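Local coordinates for putative aminomethyltransferase (PDB 3TTG), which probably binds folate and belongs to the aminomethyltransferase (glycine cleavage T-protein) family, its own substrate and reaction being unestablished, at residues Ser235-Ser240 with Ala244-Asp249. Numbering follows the deposited sequence.
Sequences SELNDS and AEAGLD
Leu237 carries the contact between 235-240 and 244-249, meeting Ala246 and Leu248 chiefly with CD2. Just before it, Glu236 turns its carboxylate away from 244-249: Ser235 OG lies 2.7 Å from Glu236 OE1, meeting it from above the carboxylate plane, and Arg312 forms a salt bridge with the same oxygen. With its CG anti to the carbonyl carbon (chi1 -47°), Leu237 reaches across to set CD2 3.6 Å from Ala246 CB. The same methyl lies 3.9 Å from Leu248 CD1, the two leucine side chains crossing at about a right angle. Next, Asn238 OD1 accepts a hydrogen bond from Ser240 N, 3.0 Å away and in the carbonyl plane, making an Asx turn. At Ser240 the approach is loose: its O stays 4.2 Å from Glu245 OE1, an oxygen that instead accepts from Phe242 N, while OE2 pairs with Arg277. Ala246 sits in a type I beta turn from Ala244 to Gly247, and Leu248 occupies the N-cap position just before helix 249-252. No hydrogen bond joins the segments; the contact is a small buried apolar cluster, its leucines packing on Tyr77 of strand 75-81 and Ala246 on Tyr327 of strand 321-329, so the loop joins the folate-binding domain to the C-terminal barrel.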
ATOM      1  N   SER A 235       4.398  -4.949  -7.271  1.00 29.58           N
ATOM      2  CA  SER A 235       4.258  -4.446  -8.651  1.00 30.48           C
ATOM      3  C   SER A 235       4.885  -3.069  -8.840  1.00 30.92           C
ATOM      4  O   SER A 235       5.678  -2.847  -9.778  1.00 31.85           O
ATOM      5  CB  SER A 235       2.786  -4.412  -9.082  1.00 30.73           C
ATOM      6  OG  SER A 235       1.980  -3.856  -8.073  1.00 33.52           O
ATOM      7  N   GLU A 236       4.492  -2.137  -8.021  1.00 28.08           N
ATOM      8  CA  GLU A 236       5.031  -0.765  -8.114  1.00 28.39           C
ATOM      9  C   GLU A 236       6.164  -0.565  -7.125  1.00 31.96           C
ATOM     10  O   GLU A 236       7.010   0.274  -7.363  1.00 33.14           O
ATOM     11  CB  GLU A 236       3.962   0.301  -7.832  1.00 28.79           C
ATOM     12  CG  GLU A 236       2.838   0.413  -8.867  1.00 32.22           C
ATOM     13  CD  GLU A 236       1.953  -0.809  -8.952  1.00 39.71           C
ATOM     14  OE1 GLU A 236       1.502  -1.256  -7.874  1.00 27.02           O
ATOM     15  OE2 GLU A 236       1.808  -1.397 -10.050  1.00 32.28           O
ATOM     16  N   LEU A 237       6.150  -1.282  -5.991  1.00 27.73           N
ATOM     17  CA  LEU A 237       7.151  -1.072  -4.941  1.00 27.22           C
ATOM     18  C   LEU A 237       8.046  -2.273  -4.850  1.00 30.58           C
ATOM     19  O   LEU A 237       7.641  -3.351  -4.432  1.00 32.40           O
ATOM     20  CB  LEU A 237       6.425  -0.795  -3.607  1.00 25.75           C
ATOM     21  CG  LEU A 237       5.315   0.208  -3.641  1.00 26.99           C
ATOM     22  CD1 LEU A 237       4.610   0.213  -2.343  1.00 27.45           C
ATOM     23  CD2 LEU A 237       5.795   1.578  -4.093  1.00 29.60           C
ATOM     24  N   ASN A 238       9.223  -2.131  -5.377  1.00 28.83           N
ATOM     25  CA  ASN A 238      10.224  -3.223  -5.419  1.00 29.80           C
ATOM     26  C   ASN A 238      11.578  -2.574  -5.660  1.00 32.75           C
ATOM     27  O   ASN A 238      11.624  -1.357  -5.871  1.00 30.43           O
ATOM     28  CB  ASN A 238       9.854  -4.273  -6.508  1.00 30.47           C
ATOM     29  CG  ASN A 238       9.881  -3.771  -7.911  1.00 36.65           C
ATOM     30  OD1 ASN A 238      10.913  -3.332  -8.399  1.00 36.21           O
ATOM     31  ND2 ASN A 238       8.750  -3.786  -8.597  1.00 37.46           N
ATOM     32  N   ASP A 239      12.641  -3.373  -5.713  1.00 30.94           N
ATOM     33  CA  ASP A 239      14.015  -2.874  -5.755  1.00 32.48           C
ATOM     34  C   ASP A 239      14.462  -2.244  -7.060  1.00 33.77           C
ATOM     35  O   ASP A 239      15.569  -1.790  -7.083  1.00 30.85           O
ATOM     36  CB  ASP A 239      15.033  -3.907  -5.311  1.00 34.51           C
ATOM     37  CG  ASP A 239      15.261  -5.106  -6.201  1.00 42.42           C
ATOM     38  OD1 ASP A 239      14.707  -5.134  -7.311  1.00 44.70           O
ATOM     39  OD2 ASP A 239      16.010  -6.012  -5.787  1.00 50.55           O
ATOM     40  N   SER A 240      13.600  -2.125  -8.066  1.00 30.37           N
ATOM     41  CA  SER A 240      13.874  -1.328  -9.242  1.00 32.07           C
ATOM     42  C   SER A 240      13.582   0.145  -8.943  1.00 32.86           C
ATOM     43  O   SER A 240      13.994   0.996  -9.705  1.00 31.49           O
ATOM     44  CB  SER A 240      13.005  -1.782 -10.414  1.00 36.27           C
ATOM     45  OG  SER A 240      13.343  -3.108 -10.763  1.00 42.09           O
ATOM     46  N   ALA A 244      10.711   8.181  -3.791  1.00 30.21           N
ATOM     47  CA  ALA A 244      10.234   9.403  -4.477  1.00 31.81           C
ATOM     48  C   ALA A 244       9.691   9.112  -5.881  1.00 35.36           C
ATOM     49  O   ALA A 244       8.711   9.730  -6.285  1.00 32.63           O
ATOM     50  CB  ALA A 244      11.302  10.424  -4.552  1.00 33.72           C
ATOM     51  N   GLU A 245      10.263   8.133  -6.599  1.00 32.70           N
ATOM     52  CA  GLU A 245       9.685   7.726  -7.892  1.00 33.64           C
ATOM     53  C   GLU A 245       8.263   7.213  -7.694  1.00 34.20           C
ATOM     54  O   GLU A 245       7.376   7.516  -8.473  1.00 34.24           O
ATOM     55  CB  GLU A 245      10.523   6.643  -8.543  1.00 35.48           C
ATOM     56  CG  GLU A 245      11.849   7.166  -9.013  1.00 38.28           C
ATOM     57  CD  GLU A 245      12.669   6.087  -9.688  1.00 49.44           C
ATOM     58  OE1 GLU A 245      12.634   4.909  -9.251  1.00 34.18           O
ATOM     59  OE2 GLU A 245      13.367   6.438 -10.661  1.00 44.40           O
ATOM     60  N   ALA A 246       8.059   6.423  -6.650  1.00 33.76           N
ATOM     61  CA  ALA A 246       6.733   5.879  -6.278  1.00 34.02           C
ATOM     62  C   ALA A 246       5.725   6.892  -5.708  1.00 34.92           C
ATOM     63  O   ALA A 246       4.559   6.524  -5.519  1.00 33.17           O
ATOM     64  CB  ALA A 246       6.917   4.743  -5.299  1.00 33.95           C
ATOM     65  N   GLY A 247       6.101   8.165  -5.531  1.00 32.12           N
ATOM     66  CA  GLY A 247       5.204   9.160  -4.974  1.00 30.72           C
ATOM     67  C   GLY A 247       4.922   8.970  -3.487  1.00 31.34           C
ATOM     68  O   GLY A 247       3.920   9.478  -2.994  1.00 31.39           O
ATOM     69  N   LEU A 248       5.784   8.251  -2.755  1.00 26.03           N
ATOM     70  CA  LEU A 248       5.538   7.853  -1.390  1.00 25.62           C
ATOM     71  C   LEU A 248       6.625   8.296  -0.390  1.00 30.36           C
ATOM     72  O   LEU A 248       6.586   7.880   0.749  1.00 30.35           O
ATOM     73  CB  LEU A 248       5.371   6.350  -1.350  1.00 24.06           C
ATOM     74  CG  LEU A 248       4.092   5.831  -1.961  1.00 27.70           C
ATOM     75  CD1 LEU A 248       4.099   4.305  -1.948  1.00 27.79           C
ATOM     76  CD2 LEU A 248       2.890   6.307  -1.134  1.00 29.60           C
ATOM     77  N   ASP A 249       7.529   9.161  -0.783  1.00 27.90           N
ATOM     78  CA  ASP A 249       8.508   9.659   0.150  1.00 28.83           C
ATOM     79  C   ASP A 249       7.857  10.640   1.181  1.00 32.68           C
ATOM     80  O   ASP A 249       8.348  10.696   2.288  1.00 31.78           O
ATOM     81  CB  ASP A 249       9.706  10.308  -0.541  1.00 29.99           C
ATOM     82  CG  ASP A 249       9.398  11.514  -1.369  1.00 32.73           C
ATOM     83  OD1 ASP A 249       8.433  11.451  -2.172  1.00 33.38           O
ATOM     84  OD2 ASP A 249      10.162  12.512  -1.265  1.00 33.62           O
TER